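Local coordinates for protein catechol 1,2 dioxygenase (Acinetobacter radioresistens, PDB 2XSU) that probably catalyses the iron(III)-dependent intradiol cleavage of catechol by O2 to cis,cis-muconate, the first step of this branch of the beta-ketoadipate pathway, at residues G101-T106 and D260-T265; A114-S119 and R180-T185. The protein carries 1 engineered substitution. One frame throughout, in Å; residues are numbered along the deposited sequence.

Interaction 1: G101-T106 and D260-T265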
# COMPACT_ATOMS: atom_id res chain seq x y z
N GLY A 101 -2.99 35.80 -7.87
CA GLY A 101 -2.18 36.43 -6.86
C GLY A 101 -1.90 35.48 -5.72
O GLY A 101 -2.33 34.32 -5.71
N GLY A 102 -1.15 35.98 -4.76
CA GLY A 102 -0.76 35.17 -3.65
C GLY A 102 0.57 34.48 -3.88
O GLY A 102 0.98 34.16 -5.01
N THR A 103 1.26 34.23 -2.78
CA THR A 103 2.48 33.43 -2.84
C THR A 103 2.09 32.04 -3.39
O THR A 103 1.07 31.48 -2.95
CB THR A 103 3.07 33.35 -1.43
OG1 THR A 103 3.41 34.68 -1.01
CG2 THR A 103 4.37 32.51 -1.44
N PRO A 104 2.87 31.49 -4.35
CA PRO A 104 2.54 30.17 -4.91
C PRO A 104 2.57 29.04 -3.86
O PRO A 104 3.38 29.08 -2.93
CB PRO A 104 3.67 29.91 -5.93
CG PRO A 104 4.17 31.23 -6.28
CD PRO A 104 4.04 32.07 -5.04
N ARG A 105 1.72 28.05 -4.05
CA ARG A 105 1.75 26.82 -3.25
C ARG A 105 2.80 25.84 -3.72
O ARG A 105 3.18 25.83 -4.90
CB ARG A 105 0.38 26.14 -3.27
CG ARG A 105 -0.04 25.66 -4.68
CD ARG A 105 -1.17 24.63 -4.69
NE ARG A 105 -2.38 25.03 -3.98
CZ ARG A 105 -3.40 25.74 -4.47
NH1 ARG A 105 -3.41 26.24 -5.70
NH2 ARG A 105 -4.44 25.98 -3.67
N THR A 106 3.28 25.00 -2.81
CA THR A 106 3.97 23.78 -3.20
C THR A 106 3.74 22.67 -2.18
O THR A 106 2.89 22.82 -1.28
CB THR A 106 5.44 24.02 -3.61
OG1 THR A 106 5.90 22.90 -4.37
CG2 THR A 106 6.35 24.27 -2.38
N ASP A 260 9.30 28.96 -9.53
CA ASP A 260 9.53 30.39 -9.58
C ASP A 260 8.67 31.09 -8.53
O ASP A 260 7.48 30.79 -8.34
CB ASP A 260 9.18 30.94 -10.98
CG ASP A 260 10.13 30.46 -12.07
OD1 ASP A 260 11.26 30.00 -11.77
OD2 ASP A 260 9.73 30.55 -13.26
N GLY A 261 9.28 32.02 -7.83
CA GLY A 261 8.60 32.74 -6.79
C GLY A 261 8.94 32.18 -5.43
O GLY A 261 8.72 32.86 -4.42
N LEU A 262 9.50 30.96 -5.39
CA LEU A 262 9.81 30.31 -4.11
C LEU A 262 11.29 30.03 -3.96
O LEU A 262 11.68 29.16 -3.16
CB LEU A 262 9.02 29.00 -3.95
CG LEU A 262 7.49 29.13 -4.01
CD1 LEU A 262 6.87 27.75 -3.75
CD2 LEU A 262 6.98 30.16 -2.99
N VAL A 263 12.13 30.72 -4.73
CA VAL A 263 13.59 30.59 -4.54
C VAL A 263 14.11 31.85 -3.85
O VAL A 263 13.89 32.98 -4.34
CB VAL A 263 14.32 30.36 -5.88
CG1 VAL A 263 15.82 30.15 -5.63
CG2 VAL A 263 13.70 29.11 -6.61
N ALA A 264 14.76 31.66 -2.72
CA ALA A 264 15.33 32.74 -1.94
C ALA A 264 16.86 32.71 -1.98
O ALA A 264 17.48 31.65 -2.06
CB ALA A 264 14.84 32.65 -0.49
N THR A 265 17.46 33.89 -1.92
CA THR A 265 18.91 34.03 -1.84
C THR A 265 19.32 34.30 -0.39
O THR A 265 18.78 35.21 0.26
CB THR A 265 19.37 35.19 -2.76
OG1 THR A 265 19.04 34.86 -4.12
CG2 THR A 265 20.87 35.39 -2.67
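Leu262 packs its two methyl groups against the extended chain Thr103-Thr106, an apolar contact between two loops on the beta-sandwich catalytic domain of an intradiol dioxygenase. The segment 101-106 belongs to the loop that leaves helix 82-96. Leu262 lies just before Val263 and Ala264, which are in strand 263-269. The contact is small, 199 Å², and built on one leucine. Its chi1 (-58°) puts CG anti to the carbonyl carbon, and chi2 (-177°) then turns the two methyls to the loop. CD2 of Leu262 meets CG2 of Thr103 at 3.8 Å and passes CD of Pro104 at 4.1 Å. CG of the Pro104 ring lies 3.9 Å from O of Asp260, in the turn before the leucine. Gly261 follows there with positive phi, where a CB would crowd CG of Pro104 and the preceding carbonyl.

Several polar groups of the loop are bonded to other parts of the domain. OG1 of Thr103 binds N of Glu292, and O of Pro104 binds OG1 of Thr240. OG1 of Thr106 binds O of Ala257. Phe289 of strand 284-293 also packs on Leu262. Thr106 closes the other end of the contact: the two side chains run antiparallel, with CG2 of Thr106 3.8 Å from CD1 of Leu262.

Interaction 2: A114-S119 and R180-T185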
# COMPACT_ATOMS: atom_id res chain seq x y z
N ALA A 114 2.13 18.51 14.41
CA ALA A 114 1.31 19.50 15.09
C ALA A 114 1.72 19.59 16.56
O ALA A 114 2.19 18.61 17.11
CB ALA A 114 -0.17 19.13 14.97
N GLY A 115 1.56 20.78 17.14
CA GLY A 115 1.83 21.05 18.57
C GLY A 115 3.07 21.87 18.88
O GLY A 115 3.49 21.95 20.05
N ALA A 116 3.67 22.51 17.87
CA ALA A 116 4.93 23.22 18.07
C ALA A 116 4.76 24.45 18.96
O ALA A 116 3.67 25.04 19.03
CB ALA A 116 5.55 23.62 16.71
N PRO A 117 5.85 24.85 19.65
CA PRO A 117 5.77 26.05 20.49
C PRO A 117 5.30 27.28 19.70
O PRO A 117 5.75 27.49 18.56
CB PRO A 117 7.22 26.24 20.96
CG PRO A 117 7.83 24.92 20.90
CD PRO A 117 7.17 24.22 19.70
N GLU A 118 4.40 28.07 20.30
CA GLU A 118 3.87 29.28 19.68
C GLU A 118 4.39 30.54 20.38
O GLU A 118 4.45 30.58 21.62
CB GLU A 118 2.33 29.27 19.75
CG GLU A 118 1.66 30.43 19.03
CD GLU A 118 0.14 30.43 19.20
OE1 GLU A 118 -0.55 29.72 18.43
OE2 GLU A 118 -0.37 31.13 20.11
N SER A 119 4.72 31.56 19.59
CA SER A 119 5.11 32.87 20.12
C SER A 119 4.70 34.00 19.17
O SER A 119 4.33 33.78 17.99
CB SER A 119 6.62 32.87 20.39
OG SER A 119 7.31 32.60 19.18
N ARG A 180 11.00 23.44 14.71
CA ARG A 180 9.57 23.55 14.39
C ARG A 180 8.96 24.62 15.29
O ARG A 180 9.02 24.50 16.52
CB ARG A 180 8.87 22.20 14.65
CG ARG A 180 9.44 21.01 13.87
CD ARG A 180 8.77 19.71 14.33
NE ARG A 180 9.29 18.56 13.60
CZ ARG A 180 8.89 18.20 12.38
NH1 ARG A 180 7.95 18.91 11.76
NH2 ARG A 180 9.44 17.14 11.80
N ARG A 181 8.36 25.64 14.71
CA ARG A 181 7.77 26.75 15.47
C ARG A 181 6.52 27.30 14.80
O ARG A 181 6.38 27.26 13.56
CB ARG A 181 8.76 27.89 15.68
CG ARG A 181 10.00 27.56 16.52
CD ARG A 181 9.66 27.26 17.99
NE ARG A 181 10.92 27.10 18.74
CZ ARG A 181 11.56 25.96 18.91
NH1 ARG A 181 11.07 24.82 18.43
NH2 ARG A 181 12.72 25.93 19.60
N THR A 182 5.64 27.88 15.62
CA THR A 182 4.54 28.69 15.13
C THR A 182 4.80 30.10 15.61
O THR A 182 4.97 30.32 16.82
CB THR A 182 3.19 28.20 15.70
OG1 THR A 182 2.95 26.87 15.23
CG2 THR A 182 2.04 29.13 15.28
N ILE A 183 4.80 31.04 14.66
CA ILE A 183 5.03 32.47 14.95
C ILE A 183 3.80 33.26 14.51
O ILE A 183 3.38 33.21 13.36
CB ILE A 183 6.27 33.04 14.21
CG1 ILE A 183 7.52 32.20 14.45
CG2 ILE A 183 6.55 34.49 14.68
CD1 ILE A 183 8.70 32.56 13.51
N LEU A 184 3.21 34.04 15.43
CA LEU A 184 2.07 34.89 15.03
C LEU A 184 2.61 36.23 14.60
O LEU A 184 3.41 36.83 15.31
CB LEU A 184 1.06 35.06 16.19
CG LEU A 184 0.52 33.78 16.82
CD1 LEU A 184 -0.35 34.10 18.09
CD2 LEU A 184 -0.27 32.97 15.80
N THR A 185 2.18 36.73 13.44
CA THR A 185 2.72 38.00 12.96
C THR A 185 2.34 39.14 13.93
O THR A 185 1.26 39.11 14.55
CB THR A 185 2.27 38.39 11.54
OG1 THR A 185 0.85 38.40 11.49
CG2 THR A 185 2.81 37.34 10.50
O HOH W 1 1.70 25.38 17.14
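Glu118 and Ser119 pair in parallel with Thr182 and Ile183, through three backbone hydrogen bonds that start at O of Pro117. Strand 118-120 thereby joins the mixed sheet of the catalytic domain beside 180-184, which also pairs with strand 155-159. N of Thr182 donates to O of Pro117 at 3.0 Å, almost straight at 174°. O of Thr182 then accepts from N of Ser119 at 3.0 Å. O of Ser119 takes N of Leu184 at 2.8 Å. Two CA-H...O contacts add to these acceptors, from CA of Glu118 to O of Thr182 and from CA of Ile183 to O of Ser119.

A water extends the pairing beyond the backbone. It donates to O of Ala116 at 2.8 Å and is hydrogen-bonded to OG1 of Thr182 at 2.7 Å. The methyl of Ala116 sits 3.6 Å from O of Arg180. That carbonyl accepts NH1 of Arg181 at 2.8 Å, from above its plane. The bend at chi2 (-66°) turns the Arg181 chain back toward it, and CG of Pro117 covers one guanidinium face. Weak bonds run from NE of Arg181 to O of Arg124 and from NH1 to O of Phe177.

On the side of Glu118 and Thr182, the extended glutamate reaches along to Leu184. Its OE2 lies 3.6 Å from CD1 of Leu184, an apolar neighbour for a carboxylate. OG of Ser119 binds O of Phe122. Arg180 extends away, with NH1 on O of Leu111 and NH2 on O of Ser168, and touches the iron ligand Tyr167. The junction is thus held mainly by main-chain bonds, with the water continuing it where strand pairing stops.

Interactions 1 and 2 attach two parts of the chain that follow helix 82-96 to the same catalytic beta structure. Their centres are 22 Å apart, their nearest atoms about 12 Å, and they do not touch. In sequence, both segments of interaction 2 fall between those of interaction 1. Each brings a residue near the iron site formed by Tyr167, Tyr201, His225 and His227. In interaction 1, the side chain of Thr106 is about 7 Å from that of His227. The side chain of Thr106 is about 10 Å from the bound Fe (III) ion. In interaction 2, the side chain of Arg180 is about 4 Å from that of Tyr167. The side chain of Arg180 is about 8 Å from the bound Fe (III) ion.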